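Local coordinates for protein glycoside hydrolase family 31 (Trueperella pyogenes, PDB 5I0F) that degrades cycloalternan, a cyclic glucose oligosaccharide, as a family 31 glycoside hydrolase that works through a covalent glycosyl-enzyme intermediate, at residues Gly564-Tyr575 with Arg602-Thr613; Cys615-Tyr625 with Val718-Tyr726. One frame throughout, in Å; residues are numbered along the deposited sequence.

How the contacts relate
Contact 1 and contact 2 follow one another along the chain and meet where helix 606-613 is followed by helix 617-646: Val-609 and Pro-606 of contact 1 pack on Leu-618 and Ala-622 of contact 2, and Ala-572 touches Cys-615. Contact 1 is the more buried and lies wholly within the TIM-barrel domain, reaching from the glycan pocket at Phe-565 to the outer helices; a buried arginine amid carbonyl oxygens dominates it. Contact 2, about 15 Å away between centres, is smaller and nearer the surface. It joins the last helix of the barrel range to the C-terminal beta domain through two carbonyl-bound aromatic side chains and a tryptophan that reaches Cys-615 and Leu-618.

Contact 1 (Gly564-Tyr575 with Arg602-Thr613); sequences GFSGPVPEAELY and RDRTPWNVAEQT. With BGC (beta-D-glucopyranose), chain C.
The guanidinium of Arg-604 is enclosed by segment 564-575: Val-569 CA and Pro-570 CD lie over one face, Phe-565 O is centred over the other, and carbonyl oxygens line the edge. Arg-604 NH1 and NH2 both grip Gly-567 O, at 3.0 and 3.1 Å, the first nearly along the C=O axis and the second from above the carbonyl plane. Arg-604 NE donates to Gly-564 O (2.9 Å), and NH1 also bonds Arg-602 O, so one arginine serves several carbonyl oxygens at once. A bend at chi2 (65°) turns the chain into this ring, and Ser-535 takes another bond from NH2. The positive phi of Gly-567 (87°) favours glycine there. Arg-602 lays one guanidinium face on the Gly-567 to Pro-568 peptide; a water links its NH1 to Gly-567 N.

These loops follow strands 558-561 and 587-590 of the TIM barrel, so Arg-604 ties two neighbouring active-site loops together. On one of them Phe-565 brings CE2 to 3.7 Å from C3 of the bound beta-D-glucopyranose.

Farther out, Tyr-575 combines an apolar ring face for Val-609 CG2, a CH-pi contact, with a hydroxyl that donates to Arg-604 O at 2.8 Å. Branched Val-569 packs on helix 606-613 with both methyls, CG1 beside Asn-608 ND2 and CG2 on Gln-612 CB. The Thr-613 methyl faces Pro-570 O, buried without a partner in the model, while its OG1 donates to Val-609 O.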
loop_
_atom_site.group_PDB
_atom_site.type_symbol
_atom_site.label_atom_id
_atom_site.label_comp_id
_atom_site.label_asym_id
_atom_site.label_seq_id
_atom_site.Cartn_x
_atom_site.Cartn_y
_atom_site.Cartn_z
ATOM N N GLY A 564 7.303 -14.919 -1.182
ATOM C CA GLY A 564 7.976 -13.810 -1.840
ATOM C C GLY A 564 8.034 -13.914 -3.371
ATOM O O GLY A 564 8.126 -15.014 -3.953
ATOM N N PHE A 565 7.997 -12.758 -4.024
ATOM C CA PHE A 565 7.998 -12.713 -5.487
ATOM C C PHE A 565 9.324 -12.306 -6.128
ATOM O O PHE A 565 9.480 -12.507 -7.338
ATOM C CB PHE A 565 6.818 -11.875 -6.011
ATOM C CG PHE A 565 7.133 -10.441 -6.365
ATOM C CD1 PHE A 565 7.861 -9.607 -5.539
ATOM C CD2 PHE A 565 6.566 -9.892 -7.496
ATOM C CE1 PHE A 565 8.100 -8.274 -5.893
ATOM C CE2 PHE A 565 6.778 -8.571 -7.844
ATOM C CZ PHE A 565 7.547 -7.754 -7.043
ATOM N N SER A 566 10.245 -11.746 -5.336
ATOM C CA SER A 566 11.460 -11.099 -5.864
ATOM C C SER A 566 12.703 -11.939 -5.590
ATOM O O SER A 566 12.835 -12.539 -4.527
ATOM C CB SER A 566 11.627 -9.717 -5.250
ATOM O OG SER A 566 12.799 -9.058 -5.706
ATOM N N GLY A 567 13.621 -11.947 -6.547
ATOM C CA GLY A 567 14.895 -12.662 -6.425
ATOM C C GLY A 567 14.805 -14.110 -6.849
ATOM O O GLY A 567 13.758 -14.568 -7.346
ATOM N N PRO A 568 15.907 -14.853 -6.677
ATOM C CA PRO A 568 15.879 -16.294 -6.917
ATOM C C PRO A 568 14.676 -16.952 -6.226
ATOM O O PRO A 568 14.174 -16.424 -5.241
ATOM C CB PRO A 568 17.200 -16.766 -6.294
ATOM C CG PRO A 568 18.112 -15.606 -6.498
ATOM C CD PRO A 568 17.253 -14.390 -6.294
ATOM N N VAL A 569 14.203 -18.072 -6.756
ATOM C CA VAL A 569 13.080 -18.769 -6.098
ATOM C C VAL A 569 13.379 -19.023 -4.592
ATOM O O VAL A 569 14.534 -19.217 -4.210
ATOM C CB VAL A 569 12.689 -20.084 -6.797
ATOM C CG1 VAL A 569 12.300 -19.827 -8.257
ATOM C CG2 VAL A 569 13.790 -21.120 -6.725
ATOM N N PRO A 570 12.335 -19.027 -3.743
ATOM C CA PRO A 570 12.537 -19.338 -2.345
ATOM C C PRO A 570 13.124 -20.733 -2.179
ATOM O O PRO A 570 12.845 -21.614 -2.992
ATOM C CB PRO A 570 11.114 -19.282 -1.767
ATOM C CG PRO A 570 10.230 -19.505 -2.921
ATOM C CD PRO A 570 10.912 -18.793 -4.035
ATOM N N GLU A 571 13.945 -20.910 -1.150
ATOM C CA GLU A 571 14.452 -22.243 -0.778
ATOM C C GLU A 571 13.256 -23.158 -0.507
ATOM O O GLU A 571 12.177 -22.676 -0.118
ATOM C CB GLU A 571 15.369 -22.158 0.461
ATOM C CG GLU A 571 14.648 -22.010 1.813
ATOM C CD GLU A 571 15.552 -22.202 3.031
ATOM O OE1 GLU A 571 15.518 -21.368 3.967
ATOM O OE2 GLU A 571 16.294 -23.215 3.062
ATOM N N ALA A 572 13.453 -24.463 -0.682
ATOM C CA ALA A 572 12.324 -25.410 -0.657
ATOM C C ALA A 572 11.543 -25.311 0.652
ATOM O O ALA A 572 10.328 -25.324 0.641
ATOM C CB ALA A 572 12.813 -26.850 -0.867
ATOM N N GLU A 573 12.248 -25.213 1.775
ATOM C CA GLU A 573 11.617 -25.226 3.084
ATOM C C GLU A 573 10.700 -24.016 3.302
ATOM O O GLU A 573 9.622 -24.138 3.890
ATOM C CB GLU A 573 12.683 -25.281 4.196
ATOM C CG GLU A 573 12.100 -25.563 5.559
ATOM C CD GLU A 573 13.150 -25.614 6.658
ATOM O OE1 GLU A 573 12.786 -25.991 7.782
ATOM O OE2 GLU A 573 14.332 -25.227 6.423
ATOM N N LEU A 574 11.147 -22.858 2.830
ATOM C CA LEU A 574 10.346 -21.646 2.902
ATOM C C LEU A 574 9.115 -21.770 2.038
ATOM O O LEU A 574 8.016 -21.424 2.470
ATOM C CB LEU A 574 11.179 -20.403 2.519
ATOM C CG LEU A 574 10.417 -19.078 2.443
ATOM C CD1 LEU A 574 9.729 -18.733 3.760
ATOM C CD2 LEU A 574 11.393 -18.006 2.012
ATOM N N TYR A 575 9.277 -22.256 0.816
ATOM C CA TYR A 575 8.120 -22.476 -0.057
ATOM C C TYR A 575 7.098 -23.395 0.615
ATOM O O TYR A 575 5.919 -23.073 0.665
ATOM C CB TYR A 575 8.528 -23.029 -1.404
ATOM C CG TYR A 575 7.424 -22.995 -2.461
ATOM C CD1 TYR A 575 7.171 -21.840 -3.201
ATOM C CD2 TYR A 575 6.668 -24.117 -2.734
ATOM C CE1 TYR A 575 6.192 -21.809 -4.187
ATOM C CE2 TYR A 575 5.689 -24.097 -3.728
ATOM C CZ TYR A 575 5.453 -22.949 -4.445
ATOM O OH TYR A 575 4.482 -22.954 -5.436
ATOM N N ARG A 602 12.146 -17.758 -12.965
ATOM C CA ARG A 602 11.873 -17.346 -11.596
ATOM C C ARG A 602 10.415 -17.523 -11.147
ATOM O O ARG A 602 10.055 -17.068 -10.083
ATOM C CB ARG A 602 12.389 -15.931 -11.385
ATOM C CG ARG A 602 13.890 -15.937 -11.147
ATOM C CD ARG A 602 14.375 -14.613 -10.669
ATOM N NE ARG A 602 15.796 -14.617 -10.349
ATOM C CZ ARG A 602 16.447 -13.528 -9.958
ATOM N NH1 ARG A 602 15.815 -12.377 -9.868
ATOM N NH2 ARG A 602 17.740 -13.583 -9.685
ATOM N N ASP A 603 9.604 -18.232 -11.935
ATOM C CA ASP A 603 8.226 -18.523 -11.550
ATOM C C ASP A 603 8.188 -19.162 -10.151
ATOM O O ASP A 603 9.065 -19.977 -9.824
ATOM C CB ASP A 603 7.542 -19.491 -12.542
ATOM C CG ASP A 603 7.430 -18.937 -13.980
ATOM O OD1 ASP A 603 7.849 -17.765 -14.244
ATOM O OD2 ASP A 603 6.880 -19.675 -14.850
ATOM N N ARG A 604 7.148 -18.819 -9.377
ATOM C CA ARG A 604 6.861 -19.424 -8.081
ATOM C C ARG A 604 5.842 -20.561 -8.190
ATOM O O ARG A 604 5.123 -20.888 -7.224
ATOM C CB ARG A 604 6.398 -18.373 -7.073
ATOM C CG ARG A 604 7.530 -17.807 -6.223
ATOM C CD ARG A 604 8.538 -17.036 -7.053
ATOM N NE ARG A 604 9.414 -16.263 -6.185
ATOM C CZ ARG A 604 10.613 -15.767 -6.504
ATOM N NH1 ARG A 604 11.170 -15.969 -7.706
ATOM N NH2 ARG A 604 11.275 -15.078 -5.595
ATOM N N THR A 605 5.793 -21.175 -9.365
ATOM C CA THR A 605 5.007 -22.390 -9.543
ATOM C C THR A 605 5.630 -23.533 -8.739
ATOM O O THR A 605 6.830 -23.555 -8.538
ATOM C CB THR A 605 4.971 -22.821 -11.004
ATOM O OG1 THR A 605 6.322 -22.984 -11.482
ATOM C CG2 THR A 605 4.223 -21.785 -11.858
ATOM N N PRO A 606 4.821 -24.509 -8.311
ATOM C CA PRO A 606 5.383 -25.608 -7.538
ATOM C C PRO A 606 6.463 -26.381 -8.278
ATOM O O PRO A 606 7.491 -26.751 -7.682
ATOM C CB PRO A 606 4.154 -26.479 -7.249
ATOM C CG PRO A 606 3.015 -25.513 -7.203
ATOM C CD PRO A 606 3.342 -24.498 -8.264
ATOM N N TRP A 607 6.254 -26.554 -9.581
ATOM C CA TRP A 607 7.202 -27.266 -10.468
ATOM C C TRP A 607 8.506 -26.509 -10.711
ATOM O O TRP A 607 9.577 -27.128 -10.688
ATOM C CB TRP A 607 6.548 -27.706 -11.812
ATOM C CG TRP A 607 5.568 -26.740 -12.404
ATOM C CD1 TRP A 607 5.818 -25.786 -13.342
ATOM C CD2 TRP A 607 4.193 -26.603 -12.050
ATOM N NE1 TRP A 607 4.684 -25.072 -13.596
ATOM C CE2 TRP A 607 3.666 -25.564 -12.824
ATOM C CE3 TRP A 607 3.348 -27.291 -11.173
ATOM C CZ2 TRP A 607 2.334 -25.171 -12.732
ATOM C CZ3 TRP A 607 2.044 -26.914 -11.080
ATOM C CH2 TRP A 607 1.539 -25.870 -11.866
ATOM N N ASN A 608 8.449 -25.196 -10.962
ATOM C CA ASN A 608 9.702 -24.443 -11.128
ATOM C C ASN A 608 10.518 -24.395 -9.832
ATOM O O ASN A 608 11.746 -24.621 -9.845
ATOM C CB ASN A 608 9.481 -23.024 -11.641
ATOM C CG ASN A 608 10.790 -22.353 -12.015
ATOM O OD1 ASN A 608 11.578 -22.908 -12.794
ATOM N ND2 ASN A 608 11.058 -21.186 -11.433
ATOM N N VAL A 609 9.838 -24.178 -8.710
ATOM C CA VAL A 609 10.532 -24.149 -7.422
ATOM C C VAL A 609 11.157 -25.522 -7.140
ATOM O O VAL A 609 12.322 -25.595 -6.718
ATOM C CB VAL A 609 9.645 -23.631 -6.266
ATOM C CG1 VAL A 609 10.414 -23.592 -4.966
ATOM C CG2 VAL A 609 9.111 -22.208 -6.578
ATOM N N ALA A 610 10.402 -26.591 -7.393
ATOM C CA ALA A 610 10.913 -27.957 -7.221
ATOM C C ALA A 610 12.147 -28.178 -8.089
ATOM O O ALA A 610 13.156 -28.727 -7.608
ATOM C CB ALA A 610 9.853 -28.994 -7.554
ATOM N N GLU A 611 12.079 -27.728 -9.344
ATOM C CA GLU A 611 13.206 -27.879 -10.283
ATOM C C GLU A 611 14.442 -27.125 -9.783
ATOM O O GLU A 611 15.530 -27.718 -9.716
ATOM C CB GLU A 611 12.813 -27.412 -11.696
ATOM C CG GLU A 611 13.943 -27.262 -12.733
ATOM C CD GLU A 611 14.693 -28.553 -13.025
ATOM O OE1 GLU A 611 14.072 -29.644 -12.993
ATOM O OE2 GLU A 611 15.916 -28.476 -13.318
ATOM N N GLN A 612 14.281 -25.844 -9.442
ATOM C CA GLN A 612 15.433 -25.004 -9.084
ATOM C C GLN A 612 16.025 -25.405 -7.741
ATOM O O GLN A 612 17.229 -25.266 -7.555
ATOM C CB GLN A 612 15.102 -23.514 -9.016
ATOM C CG GLN A 612 14.454 -22.850 -10.219
ATOM C CD GLN A 612 15.173 -23.060 -11.518
ATOM O OE1 GLN A 612 16.381 -23.259 -11.561
ATOM N NE2 GLN A 612 14.421 -22.990 -12.612
ATOM N N THR A 613 15.203 -25.916 -6.811
ATOM C CA THR A 613 15.698 -26.333 -5.504
ATOM C C THR A 613 16.135 -27.786 -5.430
ATOM O O THR A 613 16.652 -28.195 -4.419
ATOM C CB THR A 613 14.656 -26.091 -4.371
ATOM O OG1 THR A 613 13.476 -26.857 -4.620
ATOM C CG2 THR A 613 14.307 -24.609 -4.245
HETATM C C2 BGC C . 3.298 -5.108 -8.207
HETATM C C3 BGC C . 3.914 -6.448 -8.649
HETATM C C4 BGC C . 3.870 -6.543 -10.171
HETATM C C5 BGC C . 4.552 -5.328 -10.819
HETATM C C6 BGC C . 4.308 -5.361 -12.322
HETATM C C1 BGC C . 3.103 -3.993 -9.267
HETATM O O2 BGC C . 3.418 -4.716 -6.825
HETATM O O3 BGC C . 3.217 -7.537 -8.039
HETATM O O4 BGC C . 4.506 -7.757 -10.616
HETATM O O5 BGC C . 4.110 -4.050 -10.293
HETATM O O6 BGC C . 5.108 -4.378 -12.987
HETATM O O HOH W 1 13.199 -11.158 -9.236
#

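Contact 2 (Cys615-Tyr625 with Val718-Tyr726); sequences CGELIDLARHY and VGWDIIPVY
Tyr-625 and His-624, consecutive residues of helix 617-646, each donate to a backbone carbonyl of the type I beta turn Gly-719 to Ile-722. The turn comes between strands 712-717 and 725-728 of the C-terminal beta domain, so the contact joins that domain to a helix whose beginning lies in the TIM-barrel range. Tyr-625 OH donates a hydrogen bond to Trp-720 O at 2.8 Å, with the acceptor near the ring plane and the hydroxyl tilted 31° out of the carbonyl plane. His-624 NE2 reaches the next carbonyl, Asp-721 O, at 3.1 Å; the N-H...O angle of 141° makes this a bent bond. With CG anti to its own N (chi1 165°), the histidine swings out toward the turn, and His-624 CD2 lies 3.7 Å above the plane of the Tyr-625 ring, over its centre, which should limit the rotation of both as they reach adjacent acceptors.

Ile-722 N closes the turn on Gly-719 O; Arg-577 from helix 572-583 also donates to Gly-719 O and to Val-718 O just before it, and beyond the turn Ile-723 O accepts from Trp-703.

Mostly apolar packing completes the contact. Below its hydroxyl, Tyr-625 CE1 comes to 4.2 Å from Ile-723 CG2, so the tyrosine offers carbon as well as a donor to this segment. Leu-621 sets its two methyls against the backbone and CB of Trp-720, crossing that side chain at about a right angle. The broad indole reaches back to Leu-618, whose CD2 approaches CZ3. Small and polarisable, Cys-615 meets the indole at its edge, Cys-615 SG lying 3.9 Å from Trp-720 CZ3.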
loop_
_atom_site.group_PDB
_atom_site.type_symbol
_atom_site.label_atom_id
_atom_site.label_comp_id
_atom_site.label_asym_id
_atom_site.label_seq_id
_atom_site.Cartn_x
_atom_site.Cartn_y
_atom_site.Cartn_z
ATOM N N CYS A 615 14.056 -30.124 -5.105
ATOM C CA CYS A 615 13.172 -30.708 -4.097
ATOM C C CYS A 615 11.871 -31.156 -4.731
ATOM O O CYS A 615 10.862 -30.432 -4.733
ATOM C CB CYS A 615 12.907 -29.735 -2.948
ATOM S SG CYS A 615 11.876 -30.478 -1.663
ATOM N N GLY A 616 11.905 -32.368 -5.272
ATOM C CA GLY A 616 10.798 -32.892 -6.059
ATOM C C GLY A 616 9.507 -33.026 -5.269
ATOM O O GLY A 616 8.441 -32.813 -5.821
ATOM N N GLU A 617 9.598 -33.336 -3.974
ATOM C CA GLU A 617 8.394 -33.442 -3.122
ATOM C C GLU A 617 7.531 -32.143 -3.001
ATOM O O GLU A 617 6.374 -32.211 -2.555
ATOM C CB GLU A 617 8.749 -33.996 -1.735
ATOM C CG GLU A 617 9.537 -33.056 -0.840
ATOM C CD GLU A 617 10.296 -33.775 0.288
ATOM O OE1 GLU A 617 9.799 -34.796 0.795
ATOM O OE2 GLU A 617 11.407 -33.328 0.665
ATOM N N LEU A 618 8.055 -30.983 -3.406
ATOM C CA LEU A 618 7.237 -29.766 -3.393
ATOM C C LEU A 618 5.991 -29.845 -4.270
ATOM O O LEU A 618 4.995 -29.182 -3.970
ATOM C CB LEU A 618 8.046 -28.532 -3.799
ATOM C CG LEU A 618 9.154 -28.061 -2.857
ATOM C CD1 LEU A 618 9.714 -26.760 -3.408
ATOM C CD2 LEU A 618 8.625 -27.868 -1.438
ATOM N N ILE A 619 6.035 -30.623 -5.353
ATOM C CA ILE A 619 4.844 -30.750 -6.211
ATOM C C ILE A 619 3.757 -31.535 -5.445
ATOM O O ILE A 619 2.618 -31.080 -5.375
ATOM C CB ILE A 619 5.148 -31.353 -7.607
ATOM C CG1 ILE A 619 6.254 -30.548 -8.316
ATOM C CG2 ILE A 619 3.902 -31.310 -8.476
ATOM C CD1 ILE A 619 6.671 -31.122 -9.649
ATOM N N ASP A 620 4.130 -32.659 -4.830
ATOM C CA ASP A 620 3.194 -33.435 -3.984
ATOM C C ASP A 620 2.667 -32.588 -2.825
ATOM O O ASP A 620 1.491 -32.660 -2.490
ATOM C CB ASP A 620 3.847 -34.705 -3.411
ATOM C CG ASP A 620 3.858 -35.885 -4.394
ATOM O OD1 ASP A 620 3.287 -35.844 -5.518
ATOM O OD2 ASP A 620 4.446 -36.923 -4.018
ATOM N N LEU A 621 3.535 -31.769 -2.225
ATOM C CA LEU A 621 3.094 -30.859 -1.152
ATOM C C LEU A 621 2.057 -29.848 -1.632
ATOM O O LEU A 621 1.087 -29.594 -0.933
ATOM C CB LEU A 621 4.277 -30.116 -0.528
ATOM C CG LEU A 621 4.225 -29.981 0.985
ATOM C CD1 LEU A 621 4.319 -31.375 1.656
ATOM C CD2 LEU A 621 5.339 -29.070 1.499
ATOM N N ALA A 622 2.267 -29.266 -2.808
ATOM C CA ALA A 622 1.303 -28.339 -3.371
ATOM C C ALA A 622 -0.032 -29.026 -3.694
ATOM O O ALA A 622 -1.095 -28.443 -3.462
ATOM C CB ALA A 622 1.863 -27.660 -4.602
ATOM N N ARG A 623 0.030 -30.268 -4.196
ATOM C CA ARG A 623 -1.178 -31.081 -4.393
ATOM C C ARG A 623 -1.941 -31.230 -3.080
ATOM O O ARG A 623 -3.145 -30.964 -3.027
ATOM C CB ARG A 623 -0.842 -32.483 -4.967
ATOM C CG ARG A 623 -0.822 -32.590 -6.486
ATOM C CD ARG A 623 -0.717 -34.047 -6.979
ATOM N NE ARG A 623 0.676 -34.517 -6.995
ATOM C CZ ARG A 623 1.572 -34.286 -7.961
ATOM N NH1 ARG A 623 2.810 -34.772 -7.851
ATOM N NH2 ARG A 623 1.269 -33.590 -9.046
ATOM N N HIS A 624 -1.222 -31.648 -2.032
ATOM C CA HIS A 624 -1.781 -31.837 -0.683
ATOM C C HIS A 624 -2.464 -30.572 -0.149
ATOM O O HIS A 624 -3.638 -30.599 0.231
ATOM C CB HIS A 624 -0.662 -32.323 0.265
ATOM C CG HIS A 624 -0.985 -32.235 1.723
ATOM N ND1 HIS A 624 -1.958 -33.003 2.324
ATOM C CD2 HIS A 624 -0.423 -31.500 2.711
ATOM C CE1 HIS A 624 -2.008 -32.722 3.615
ATOM N NE2 HIS A 624 -1.080 -31.817 3.878
ATOM N N TYR A 625 -1.735 -29.464 -0.119
ATOM C CA TYR A 625 -2.317 -28.222 0.396
ATOM C C TYR A 625 -3.413 -27.636 -0.507
ATOM O O TYR A 625 -4.349 -27.006 0.013
ATOM C CB TYR A 625 -1.226 -27.200 0.734
ATOM C CG TYR A 625 -0.497 -27.565 2.019
ATOM C CD1 TYR A 625 -1.179 -27.585 3.258
ATOM C CD2 TYR A 625 0.847 -27.890 2.008
ATOM C CE1 TYR A 625 -0.523 -27.903 4.447
ATOM C CE2 TYR A 625 1.511 -28.225 3.186
ATOM C CZ TYR A 625 0.822 -28.257 4.399
ATOM O OH TYR A 625 1.507 -28.578 5.564
ATOM N N VAL A 718 5.968 -30.990 13.413
ATOM C CA VAL A 718 5.649 -30.263 12.175
ATOM C C VAL A 718 6.495 -30.697 10.963
ATOM O O VAL A 718 7.358 -29.955 10.470
ATOM C CB VAL A 718 5.695 -28.724 12.378
ATOM C CG1 VAL A 718 4.505 -28.273 13.209
ATOM C CG2 VAL A 718 6.993 -28.258 13.017
ATOM N N GLY A 719 6.213 -31.894 10.454
ATOM C CA GLY A 719 6.690 -32.264 9.124
ATOM C C GLY A 719 6.137 -31.249 8.115
ATOM O O GLY A 719 5.216 -30.483 8.428
ATOM N N TRP A 720 6.653 -31.255 6.895
ATOM C CA TRP A 720 6.229 -30.242 5.916
ATOM C C TRP A 720 4.760 -30.377 5.504
ATOM O O TRP A 720 4.157 -29.413 5.045
ATOM C CB TRP A 720 7.139 -30.282 4.692
ATOM C CG TRP A 720 8.548 -29.794 4.945
ATOM C CD1 TRP A 720 9.142 -29.525 6.151
ATOM C CD2 TRP A 720 9.538 -29.544 3.947
ATOM N NE1 TRP A 720 10.442 -29.139 5.956
ATOM C CE2 TRP A 720 10.709 -29.136 4.611
ATOM C CE3 TRP A 720 9.548 -29.647 2.547
ATOM C CZ2 TRP A 720 11.893 -28.803 3.921
ATOM C CZ3 TRP A 720 10.730 -29.305 1.858
ATOM C CH2 TRP A 720 11.879 -28.884 2.559
ATOM N N ASP A 721 4.183 -31.563 5.690
ATOM C CA ASP A 721 2.757 -31.806 5.454
ATOM C C ASP A 721 1.834 -31.351 6.586
ATOM O O ASP A 721 0.626 -31.547 6.490
ATOM C CB ASP A 721 2.491 -33.280 5.102
ATOM C CG ASP A 721 3.018 -34.244 6.121
ATOM O OD1 ASP A 721 3.745 -33.871 7.063
ATOM O OD2 ASP A 721 2.739 -35.434 5.955
ATOM N N ILE A 722 2.385 -30.733 7.636
ATOM C CA ILE A 722 1.602 -30.165 8.755
ATOM C C ILE A 722 1.861 -28.659 8.883
ATOM O O ILE A 722 2.997 -28.226 8.820
ATOM C CB ILE A 722 2.030 -30.806 10.101
ATOM C CG1 ILE A 722 1.885 -32.341 10.046
ATOM C CG2 ILE A 722 1.294 -30.208 11.299
ATOM C CD1 ILE A 722 0.465 -32.842 9.941
ATOM N N ILE A 723 0.791 -27.899 9.091
ATOM C CA ILE A 723 0.852 -26.572 9.696
ATOM C C ILE A 723 -0.088 -26.661 10.911
ATOM O O ILE A 723 -1.199 -27.140 10.762
ATOM C CB ILE A 723 0.456 -25.418 8.739
ATOM C CG1 ILE A 723 0.361 -24.090 9.520
ATOM C CG2 ILE A 723 -0.832 -25.699 7.968
ATOM C CD1 ILE A 723 0.009 -22.878 8.673
ATOM N N PRO A 724 0.362 -26.213 12.107
ATOM C CA PRO A 724 -0.500 -26.339 13.273
ATOM C C PRO A 724 -1.820 -25.571 13.131
ATOM O O PRO A 724 -1.831 -24.351 12.892
ATOM C CB PRO A 724 0.361 -25.796 14.418
ATOM C CG PRO A 724 1.760 -26.014 13.964
ATOM C CD PRO A 724 1.720 -25.786 12.483
ATOM N N VAL A 725 -2.911 -26.313 13.232
ATOM C CA VAL A 725 -4.248 -25.799 13.057
ATOM C C VAL A 725 -5.114 -26.541 14.052
ATOM O O VAL A 725 -5.088 -27.783 14.073
ATOM C CB VAL A 725 -4.797 -26.037 11.626
ATOM C CG1 VAL A 725 -6.286 -25.683 11.545
ATOM C CG2 VAL A 725 -4.009 -25.221 10.596
ATOM N N TYR A 726 -5.868 -25.792 14.853
ATOM C CA TYR A 726 -6.737 -26.368 15.885
ATOM C C TYR A 726 -8.165 -25.889 15.666
ATOM O O TYR A 726 -8.380 -24.713 15.396
ATOM C CB TYR A 726 -6.231 -25.967 17.270
ATOM C CG TYR A 726 -4.827 -26.474 17.535
ATOM C CD1 TYR A 726 -3.727 -25.742 17.135
ATOM C CD2 TYR A 726 -4.607 -27.719 18.155
ATOM C CE1 TYR A 726 -2.433 -26.193 17.368
ATOM C CE2 TYR A 726 -3.314 -28.191 18.395
ATOM C CZ TYR A 726 -2.228 -27.426 18.005
ATOM O OH TYR A 726 -0.931 -27.849 18.203
#